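Long-range contacts in salmonella plasmid virulence: SpvB (Salmonella typhimurium, PDB 6P0X), which is a secreted virulence toxin, represented here by its N-terminal domain, that probably ADP-ribosylates an arginine of host actin and so blocks filament assembly: residues G12-L20 with A31-G39; F73-T84 with T111-Y122. One frame throughout, in Å; residues are numbered along the deposited sequence.

Interaction 1. Residues G12-L20 with A31-G39; sequences GLASITLPL and ALALHYSSG
Ile16 and Tyr36 face each other as a hydrogen-bonded antiparallel pair, and their side chains run alongside one another: Ile16 CD1 comes to 3.6 Å from Tyr36 CD2. The phenol can lie there because its CG is anti to the backbone N (chi1 176°). Tyr36 N donates to Ile16 O at 2.9 Å, and Tyr36 O accepts from Ser15 N at 2.8 Å, the donor lying nearly on the line of the carbonyl bond (176°). Next along the strands, Leu18 and Leu34 form a second pair with two backbone bonds, and Leu18 CD2 rests 3.7 Å from Leu34 CD1. Thr17 and His35 occupy the other face. There the hydroxyl meets the imidazole at its edge, in plane, with Thr17 OG1 3.3 Å from His35 ND1, a hydrogen bond in which either could be the donor. Beyond Pro19 the direct pairing gives way to a water that accepts from Leu20 N and donates to Leu32 O, while Leu20 CD1 packs 3.8 Å from Leu32 CB. At the other end, Ser37 OG makes a weak bond to Leu13 O, 3.5 Å long. In the next shell Trp49 touches Ile16, Leu18, Leu34 and Tyr36, and Leu309 and Leu311 of strand 304-314 back Leu20 and Leu18. With axes 4.7 Å apart at 160°, strands 16-19 and 33-36 are neighbours in a small three-stranded antiparallel sheet completed by 49-50.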
loop_
_atom_site.group_PDB
_atom_site.type_symbol
_atom_site.label_atom_id
_atom_site.label_comp_id
_atom_site.label_asym_id
_atom_site.label_seq_id
_atom_site.Cartn_x
_atom_site.Cartn_y
_atom_site.Cartn_z
ATOM N N GLY A 12 -8.149 19.336 2.836
ATOM C CA GLY A 12 -9.430 19.052 2.213
ATOM C C GLY A 12 -10.522 18.743 3.218
ATOM O O GLY A 12 -10.917 19.606 4.002
ATOM N N LEU A 13 -11.010 17.502 3.199
ATOM C CA LEU A 13 -12.052 17.084 4.125
ATOM C C LEU A 13 -11.497 16.664 5.481
ATOM O O LEU A 13 -12.272 16.527 6.434
ATOM C CB LEU A 13 -12.865 15.935 3.517
ATOM C CG LEU A 13 -14.291 15.727 4.036
ATOM C CD1 LEU A 13 -15.111 17.003 3.904
ATOM C CD2 LEU A 13 -14.964 14.572 3.309
ATOM N N ALA A 14 -10.185 16.463 5.588
ATOM C CA ALA A 14 -9.584 16.066 6.854
ATOM C C ALA A 14 -9.532 17.256 7.804
ATOM O O ALA A 14 -9.105 18.350 7.423
ATOM C CB ALA A 14 -8.180 15.509 6.625
ATOM N N SER A 15 -9.962 17.042 9.048
ATOM C CA SER A 15 -9.974 18.100 10.045
ATOM C C SER A 15 -8.976 17.875 11.171
ATOM O O SER A 15 -8.756 18.792 11.972
ATOM C CB SER A 15 -11.379 18.256 10.644
ATOM O OG SER A 15 -11.750 17.101 11.374
ATOM N N ILE A 16 -8.382 16.688 11.265
ATOM C CA ILE A 16 -7.305 16.417 12.208
ATOM C C ILE A 16 -6.216 15.661 11.469
ATOM O O ILE A 16 -6.504 14.759 10.672
ATOM C CB ILE A 16 -7.767 15.591 13.426
ATOM C CG1 ILE A 16 -9.110 16.077 13.958
ATOM C CG2 ILE A 16 -6.723 15.660 14.536
ATOM C CD1 ILE A 16 -9.665 15.177 15.032
ATOM N N THR A 17 -4.967 16.019 11.746
ATOM C CA THR A 17 -3.806 15.287 11.263
ATOM C C THR A 17 -2.993 14.821 12.459
ATOM O O THR A 17 -2.635 15.625 13.326
ATOM C CB THR A 17 -2.944 16.147 10.333
ATOM O OG1 THR A 17 -3.708 16.516 9.179
ATOM C CG2 THR A 17 -1.712 15.375 9.885
ATOM N N LEU A 18 -2.719 13.524 12.505
ATOM C CA LEU A 18 -1.842 12.924 13.500
ATOM C C LEU A 18 -0.579 12.461 12.795
ATOM O O LEU A 18 -0.639 11.529 11.975
ATOM C CB LEU A 18 -2.536 11.752 14.194
ATOM C CG LEU A 18 -1.694 10.811 15.057
ATOM C CD1 LEU A 18 -0.941 11.569 16.141
ATOM C CD2 LEU A 18 -2.584 9.743 15.673
ATOM N N PRO A 19 0.568 13.082 13.052
ATOM C CA PRO A 19 1.774 12.731 12.301
ATOM C C PRO A 19 2.324 11.386 12.741
ATOM O O PRO A 19 2.170 10.968 13.891
ATOM C CB PRO A 19 2.755 13.865 12.633
ATOM C CG PRO A 19 1.969 14.889 13.405
ATOM C CD PRO A 19 0.802 14.177 14.005
ATOM N N LEU A 20 2.940 10.716 11.818
ATOM C CA LEU A 20 3.632 9.482 12.133
ATOM C C LEU A 20 5.098 9.774 12.439
ATOM O O LEU A 20 5.668 10.735 11.912
ATOM C CB LEU A 20 3.533 8.503 10.967
ATOM C CG LEU A 20 2.116 8.201 10.479
ATOM C CD1 LEU A 20 2.143 7.190 9.343
ATOM C CD2 LEU A 20 1.242 7.715 11.621
ATOM N N ALA A 31 5.894 10.172 3.021
ATOM C CA ALA A 31 5.089 11.241 3.600
ATOM C C ALA A 31 3.704 10.661 3.881
ATOM O O ALA A 31 2.815 10.689 3.027
ATOM C CB ALA A 31 5.021 12.448 2.671
ATOM N N LEU A 32 3.533 10.119 5.081
ATOM C CA LEU A 32 2.281 9.508 5.496
ATOM C C LEU A 32 1.872 10.071 6.846
ATOM O O LEU A 32 2.715 10.367 7.696
ATOM C CB LEU A 32 2.388 7.982 5.595
ATOM C CG LEU A 32 2.510 7.185 4.301
ATOM C CD1 LEU A 32 2.702 5.713 4.623
ATOM C CD2 LEU A 32 1.276 7.393 3.434
ATOM N N ALA A 33 0.563 10.204 7.037
ATOM C CA ALA A 33 0.024 10.685 8.298
ATOM C C ALA A 33 -1.374 10.120 8.477
ATOM O O ALA A 33 -2.016 9.684 7.516
ATOM C CB ALA A 33 -0.003 12.215 8.350
ATOM N N LEU A 34 -1.840 10.115 9.721
ATOM C CA LEU A 34 -3.207 9.727 10.018
ATOM C C LEU A 34 -4.107 10.944 9.852
ATOM O O LEU A 34 -3.788 12.027 10.349
ATOM C CB LEU A 34 -3.302 9.160 11.433
ATOM C CG LEU A 34 -3.018 7.660 11.500
ATOM C CD1 LEU A 34 -2.749 7.204 12.925
ATOM C CD2 LEU A 34 -4.197 6.902 10.907
ATOM N N HIS A 35 -5.209 10.775 9.133
ATOM C CA HIS A 35 -6.141 11.862 8.879
ATOM C C HIS A 35 -7.514 11.483 9.405
ATOM O O HIS A 35 -7.945 10.335 9.263
ATOM C CB HIS A 35 -6.223 12.185 7.387
ATOM C CG HIS A 35 -4.957 12.749 6.824
ATOM N ND1 HIS A 35 -4.365 13.890 7.325
ATOM C CD2 HIS A 35 -4.170 12.333 5.806
ATOM C CE1 HIS A 35 -3.268 14.152 6.636
ATOM N NE2 HIS A 35 -3.127 13.222 5.710
ATOM N N TYR A 36 -8.192 12.446 10.027
ATOM C CA TYR A 36 -9.547 12.243 10.520
ATOM C C TYR A 36 -10.531 13.051 9.686
ATOM O O TYR A 36 -10.318 14.245 9.445
ATOM C CB TYR A 36 -9.674 12.637 11.991
ATOM C CG TYR A 36 -11.091 12.529 12.508
ATOM C CD1 TYR A 36 -11.614 11.299 12.888
ATOM C CD2 TYR A 36 -11.910 13.648 12.606
ATOM C CE1 TYR A 36 -12.908 11.183 13.360
ATOM C CE2 TYR A 36 -13.211 13.544 13.076
ATOM C CZ TYR A 36 -13.702 12.305 13.452
ATOM O OH TYR A 36 -14.991 12.185 13.924
ATOM N N SER A 37 -11.608 12.399 9.255
ATOM C CA SER A 37 -12.713 13.059 8.575
ATOM C C SER A 37 -14.008 12.617 9.236
ATOM O O SER A 37 -14.246 11.416 9.390
ATOM C CB SER A 37 -12.728 12.724 7.081
ATOM O OG SER A 37 -13.800 13.380 6.427
ATOM N N SER A 38 -14.840 13.585 9.630
ATOM C CA SER A 38 -16.079 13.253 10.327
ATOM C C SER A 38 -17.012 12.395 9.484
ATOM O O SER A 38 -17.849 11.678 10.043
ATOM C CB SER A 38 -16.808 14.528 10.755
ATOM O OG SER A 38 -17.222 15.274 9.624
ATOM N N GLY A 39 -16.889 12.445 8.162
ATOM C CA GLY A 39 -17.690 11.612 7.295
ATOM C C GLY A 39 -17.070 10.291 6.909
ATOM O O GLY A 39 -17.686 9.521 6.166
HETATM O O HOH W 1 3.602 12.053 9.325
#

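Interaction 2. Residues F73-T84 with T111-Y122; sequences FLGPDGEVLVQT and TRYQPRTESSFY
Tyr113 reaches Phe73 and Gln83 because its CG is anti to the carbonyl carbon, whereas Glu79 places CG between its backbone N and carbonyl carbon (chi1 70°) and bends at chi2, bringing its carboxylate to Tyr122. Tyr113 and Gln83 belong to the antiparallel pairing of strands 81-83 and 111-115, whose axes run at 140°; Phe73, Glu79 and Tyr122 lie beyond it. Val82 and Gln114 form the hydrogen-bonded pair, and Arg116 N extends the bonding to Val80 O at 2.8 Å. The edge of Phe73 points at the face of Tyr113, a T-shaped stack with centroids 5.4 Å apart; Trp137 and Tyr126 join this aromatic cluster. Gln83 lies alongside the same phenol, its CG 3.5 Å from Tyr113 CE2, and a water links Gln83 NE2 with Tyr113 OH. Thr84 OG1 donates to Gln114 OE1 at 2.7 Å. The type I turn Gly75-Gly78 helps position Glu79, since Asp77 N binds the syn lone pair of Glu79 OE1. That leaves the second oxygen for the phenol: Tyr122 OH donates at 2.9 Å to Glu79 OE2, meeting it on the anti side, 30° out of the carboxylate plane.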
loop_
_atom_site.group_PDB
_atom_site.type_symbol
_atom_site.label_atom_id
_atom_site.label_comp_id
_atom_site.label_asym_id
_atom_site.label_seq_id
_atom_site.Cartn_x
_atom_site.Cartn_y
_atom_site.Cartn_z
ATOM N N PHE A 73 -10.758 3.392 -14.990
ATOM C CA PHE A 73 -9.800 3.422 -13.897
ATOM C C PHE A 73 -9.767 4.805 -13.262
ATOM O O PHE A 73 -10.186 5.799 -13.859
ATOM C CB PHE A 73 -8.398 3.042 -14.379
ATOM C CG PHE A 73 -8.322 1.681 -14.994
ATOM C CD1 PHE A 73 -8.205 0.552 -14.199
ATOM C CD2 PHE A 73 -8.367 1.526 -16.370
ATOM C CE1 PHE A 73 -8.135 -0.709 -14.764
ATOM C CE2 PHE A 73 -8.298 0.268 -16.942
ATOM C CZ PHE A 73 -8.182 -0.852 -16.136
ATOM N N LEU A 74 -9.280 4.851 -12.027
ATOM C CA LEU A 74 -9.114 6.087 -11.278
ATOM C C LEU A 74 -7.638 6.309 -10.981
ATOM O O LEU A 74 -6.926 5.375 -10.594
ATOM C CB LEU A 74 -9.908 6.063 -9.969
ATOM C CG LEU A 74 -11.415 5.835 -10.078
ATOM C CD1 LEU A 74 -12.033 5.639 -8.699
ATOM C CD2 LEU A 74 -12.072 6.994 -10.808
ATOM N N GLY A 75 -7.181 7.546 -11.163
ATOM C CA GLY A 75 -5.790 7.875 -10.973
ATOM C C GLY A 75 -5.425 8.039 -9.511
ATOM O O GLY A 75 -6.228 7.772 -8.612
ATOM N N PRO A 76 -4.201 8.509 -9.251
ATOM C CA PRO A 76 -3.725 8.602 -7.858
ATOM C C PRO A 76 -4.572 9.494 -6.967
ATOM O O PRO A 76 -4.594 9.289 -5.748
ATOM C CB PRO A 76 -2.302 9.161 -8.011
ATOM C CG PRO A 76 -1.913 8.845 -9.417
ATOM C CD PRO A 76 -3.173 8.918 -10.221
ATOM N N ASP A 77 -5.253 10.492 -7.526
ATOM C CA ASP A 77 -6.114 11.368 -6.743
ATOM C C ASP A 77 -7.596 11.074 -6.958
ATOM O O ASP A 77 -8.441 11.927 -6.676
ATOM C CB ASP A 77 -5.794 12.828 -7.058
ATOM C CG ASP A 77 -4.390 13.210 -6.639
ATOM O OD1 ASP A 77 -4.121 13.234 -5.419
ATOM O OD2 ASP A 77 -3.547 13.456 -7.528
ATOM N N GLY A 78 -7.927 9.879 -7.439
ATOM C CA GLY A 78 -9.304 9.511 -7.684
ATOM C C GLY A 78 -9.906 10.051 -8.964
ATOM O O GLY A 78 -11.109 9.856 -9.186
ATOM N N GLU A 79 -9.124 10.725 -9.808
ATOM C CA GLU A 79 -9.668 11.315 -11.025
ATOM C C GLU A 79 -9.992 10.228 -12.043
ATOM O O GLU A 79 -9.276 9.230 -12.160
ATOM C CB GLU A 79 -8.680 12.321 -11.622
ATOM C CG GLU A 79 -7.417 11.701 -12.219
ATOM C CD GLU A 79 -6.321 11.450 -11.192
ATOM O OE1 GLU A 79 -6.642 11.100 -10.036
ATOM O OE2 GLU A 79 -5.131 11.600 -11.549
ATOM N N VAL A 80 -11.084 10.425 -12.781
ATOM C CA VAL A 80 -11.474 9.471 -13.812
ATOM C C VAL A 80 -10.457 9.506 -14.945
ATOM O O VAL A 80 -10.071 10.579 -15.426
ATOM C CB VAL A 80 -12.891 9.773 -14.322
ATOM C CG1 VAL A 80 -13.254 8.840 -15.468
ATOM C CG2 VAL A 80 -13.899 9.640 -13.187
ATOM N N LEU A 81 -10.015 8.332 -15.373
ATOM C CA LEU A 81 -8.992 8.204 -16.398
ATOM C C LEU A 81 -9.603 7.815 -17.739
ATOM O O LEU A 81 -10.735 7.331 -17.825
ATOM C CB LEU A 81 -7.947 7.163 -15.994
ATOM C CG LEU A 81 -7.136 7.445 -14.731
ATOM C CD1 LEU A 81 -6.279 6.231 -14.391
ATOM C CD2 LEU A 81 -6.281 8.689 -14.910
ATOM N N VAL A 82 -8.823 8.040 -18.792
ATOM C CA VAL A 82 -9.184 7.648 -20.146
ATOM C C VAL A 82 -7.891 7.348 -20.889
ATOM O O VAL A 82 -6.840 7.930 -20.600
ATOM C CB VAL A 82 -10.016 8.746 -20.854
ATOM C CG1 VAL A 82 -9.193 10.019 -21.030
ATOM C CG2 VAL A 82 -10.549 8.250 -22.192
ATOM N N GLN A 83 -7.962 6.407 -21.829
ATOM C CA GLN A 83 -6.793 6.097 -22.641
ATOM C C GLN A 83 -6.387 7.319 -23.450
ATOM O O GLN A 83 -7.234 8.021 -24.011
ATOM C CB GLN A 83 -7.074 4.934 -23.592
ATOM C CG GLN A 83 -7.376 3.611 -22.927
ATOM C CD GLN A 83 -7.313 2.457 -23.913
ATOM O OE1 GLN A 83 -6.648 2.545 -24.948
ATOM N NE2 GLN A 83 -8.006 1.368 -23.597
ATOM N N THR A 84 -5.085 7.571 -23.518
ATOM C CA THR A 84 -4.597 8.648 -24.363
ATOM C C THR A 84 -4.858 8.296 -25.819
ATOM O O THR A 84 -4.574 7.176 -26.257
ATOM C CB THR A 84 -3.105 8.881 -24.125
ATOM O OG1 THR A 84 -2.901 9.323 -22.776
ATOM C CG2 THR A 84 -2.566 9.937 -25.091
ATOM N N THR A 111 -0.234 0.743 -22.052
ATOM C CA THR A 111 -1.277 1.681 -22.450
ATOM C C THR A 111 -1.194 2.915 -21.566
ATOM O O THR A 111 -1.291 2.807 -20.340
ATOM C CB THR A 111 -2.663 1.039 -22.335
ATOM O OG1 THR A 111 -2.672 -0.219 -23.025
ATOM C CG2 THR A 111 -3.726 1.951 -22.930
ATOM N N ARG A 112 -1.029 4.080 -22.179
ATOM C CA ARG A 112 -0.988 5.320 -21.420
ATOM C C ARG A 112 -2.401 5.770 -21.063
ATOM O O ARG A 112 -3.308 5.743 -21.899
ATOM C CB ARG A 112 -0.293 6.420 -22.221
ATOM C CG ARG A 112 -0.388 7.785 -21.559
ATOM C CD ARG A 112 0.613 8.776 -22.116
ATOM N NE ARG A 112 0.589 10.018 -21.352
ATOM C CZ ARG A 112 1.110 11.168 -21.764
ATOM N NH1 ARG A 112 1.699 11.251 -22.952
ATOM N NH2 ARG A 112 1.034 12.241 -20.986
ATOM N N TYR A 113 -2.581 6.192 -19.815
ATOM C CA TYR A 113 -3.844 6.734 -19.340
ATOM C C TYR A 113 -3.631 8.148 -18.824
ATOM O O TYR A 113 -2.541 8.499 -18.361
ATOM C CB TYR A 113 -4.461 5.860 -18.235
ATOM C CG TYR A 113 -5.131 4.607 -18.749
ATOM C CD1 TYR A 113 -4.398 3.461 -19.036
ATOM C CD2 TYR A 113 -6.502 4.576 -18.956
ATOM C CE1 TYR A 113 -5.022 2.314 -19.511
ATOM C CE2 TYR A 113 -7.132 3.442 -19.428
ATOM C CZ TYR A 113 -6.391 2.315 -19.703
ATOM O OH TYR A 113 -7.033 1.194 -20.173
ATOM N N GLN A 114 -4.684 8.956 -18.895
ATOM C CA GLN A 114 -4.606 10.345 -18.469
ATOM C C GLN A 114 -5.954 10.764 -17.917
ATOM O O GLN A 114 -6.976 10.137 -18.221
ATOM C CB GLN A 114 -4.187 11.247 -19.639
ATOM C CG GLN A 114 -5.235 11.387 -20.729
ATOM C CD GLN A 114 -4.727 12.172 -21.916
ATOM O OE1 GLN A 114 -3.668 11.862 -22.463
ATOM N NE2 GLN A 114 -5.475 13.191 -22.327
ATOM N N PRO A 115 -6.007 11.826 -17.114
ATOM C CA PRO A 115 -7.298 12.290 -16.592
ATOM C C PRO A 115 -8.234 12.738 -17.705
ATOM O O PRO A 115 -7.822 13.396 -18.665
ATOM C CB PRO A 115 -6.918 13.455 -15.671
ATOM C CG PRO A 115 -5.489 13.222 -15.330
ATOM C CD PRO A 115 -4.874 12.558 -16.518
ATOM N N ARG A 116 -9.504 12.347 -17.577
ATOM C CA ARG A 116 -10.501 12.689 -18.587
ATOM C C ARG A 116 -10.797 14.184 -18.590
ATOM O O ARG A 116 -10.874 14.808 -19.653
ATOM C CB ARG A 116 -11.783 11.892 -18.343
ATOM C CG ARG A 116 -12.915 12.249 -19.286
ATOM C CD ARG A 116 -14.157 11.437 -18.985
ATOM N NE ARG A 116 -14.049 10.106 -19.567
ATOM C CZ ARG A 116 -14.596 9.749 -20.724
ATOM N NH1 ARG A 116 -14.440 8.512 -21.176
ATOM N NH2 ARG A 116 -15.288 10.631 -21.432
ATOM N N THR A 117 -10.972 14.773 -17.407
ATOM C CA THR A 117 -11.326 16.184 -17.286
ATOM C C THR A 117 -10.455 16.968 -16.315
ATOM O O THR A 117 -10.442 18.203 -16.394
ATOM C CB THR A 117 -12.797 16.350 -16.862
ATOM O OG1 THR A 117 -13.043 15.604 -15.662
ATOM C CG2 THR A 117 -13.735 15.876 -17.966
ATOM N N GLU A 118 -9.726 16.312 -15.421
ATOM C CA GLU A 118 -8.930 17.001 -14.418
ATOM C C GLU A 118 -7.562 17.364 -14.984
ATOM O O GLU A 118 -7.108 16.812 -15.990
ATOM C CB GLU A 118 -8.771 16.119 -13.171
ATOM C CG GLU A 118 -10.061 15.948 -12.387
ATOM C CD GLU A 118 -10.512 17.228 -11.713
ATOM O OE1 GLU A 118 -9.767 17.748 -10.853
ATOM O OE2 GLU A 118 -11.564 17.767 -12.114
ATOM N N SER A 119 -6.905 18.307 -14.316
ATOM C CA SER A 119 -5.564 18.709 -14.702
ATOM C C SER A 119 -4.541 17.769 -14.084
ATOM O O SER A 119 -4.738 17.245 -12.983
ATOM C CB SER A 119 -5.287 20.143 -14.261
ATOM O OG SER A 119 -5.216 20.223 -12.850
ATOM N N SER A 120 -3.464 17.522 -14.821
ATOM C CA SER A 120 -2.383 16.677 -14.344
ATOM C C SER A 120 -1.105 17.049 -15.076
ATOM O O SER A 120 -1.132 17.709 -16.116
ATOM C CB SER A 120 -2.705 15.197 -14.544
ATOM O OG SER A 120 -2.550 14.837 -15.905
ATOM N N PHE A 121 0.032 16.644 -14.501
ATOM C CA PHE A 121 1.317 16.735 -15.181
ATOM C C PHE A 121 2.129 15.480 -14.848
ATOM O O PHE A 121 3.132 15.511 -14.143
ATOM C CB PHE A 121 2.073 18.012 -14.809
ATOM C CG PHE A 121 3.080 18.430 -15.839
ATOM C CD1 PHE A 121 4.359 17.892 -15.840
ATOM C CD2 PHE A 121 2.742 19.347 -16.823
ATOM C CE1 PHE A 121 5.288 18.275 -16.796
ATOM C CE2 PHE A 121 3.666 19.732 -17.780
ATOM C CZ PHE A 121 4.941 19.193 -17.767
ATOM N N TYR A 122 1.675 14.330 -15.340
ATOM C CA TYR A 122 2.386 13.084 -15.106
ATOM C C TYR A 122 2.279 12.193 -16.337
ATOM O O TYR A 122 1.620 12.532 -17.325
ATOM C CB TYR A 122 1.856 12.374 -13.851
ATOM C CG TYR A 122 0.390 11.979 -13.873
ATOM C CD1 TYR A 122 -0.090 11.026 -14.769
ATOM C CD2 TYR A 122 -0.503 12.512 -12.953
ATOM C CE1 TYR A 122 -1.420 10.654 -14.777
ATOM C CE2 TYR A 122 -1.837 12.133 -12.946
ATOM C CZ TYR A 122 -2.288 11.204 -13.862
ATOM O OH TYR A 122 -3.613 10.820 -13.867
HETATM O O HOH W 2 -10.643 13.289 -14.839
HETATM O O HOH W 3 -13.164 7.056 -18.921
HETATM O O HOH W 4 -9.390 1.337 -21.055
#

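In the fold
Interactions 1 and 2 follow in series along the chain, do not touch, and have centres about 25 Å apart. Both pair antiparallel strands, yet they hold different elements. Interaction 1 belongs to a separate three-stranded sheet; interaction 2 joins strand 81-83 to strand 107-115, which pairs in turn with strand 123-129. Of 14 touching residues in interaction 1 one is buried, marking it as a surface contact, whereas five of 16 are buried in interaction 2. The chemistry differs accordingly: apolar side chains lying side by side and a threonine–histidine hydrogen bond near the surface in the first, a T-shaped aromatic stack and a buried carboxylate bonded by a phenol in the second. Interaction 2 also buries more area, 860 against 632 Å².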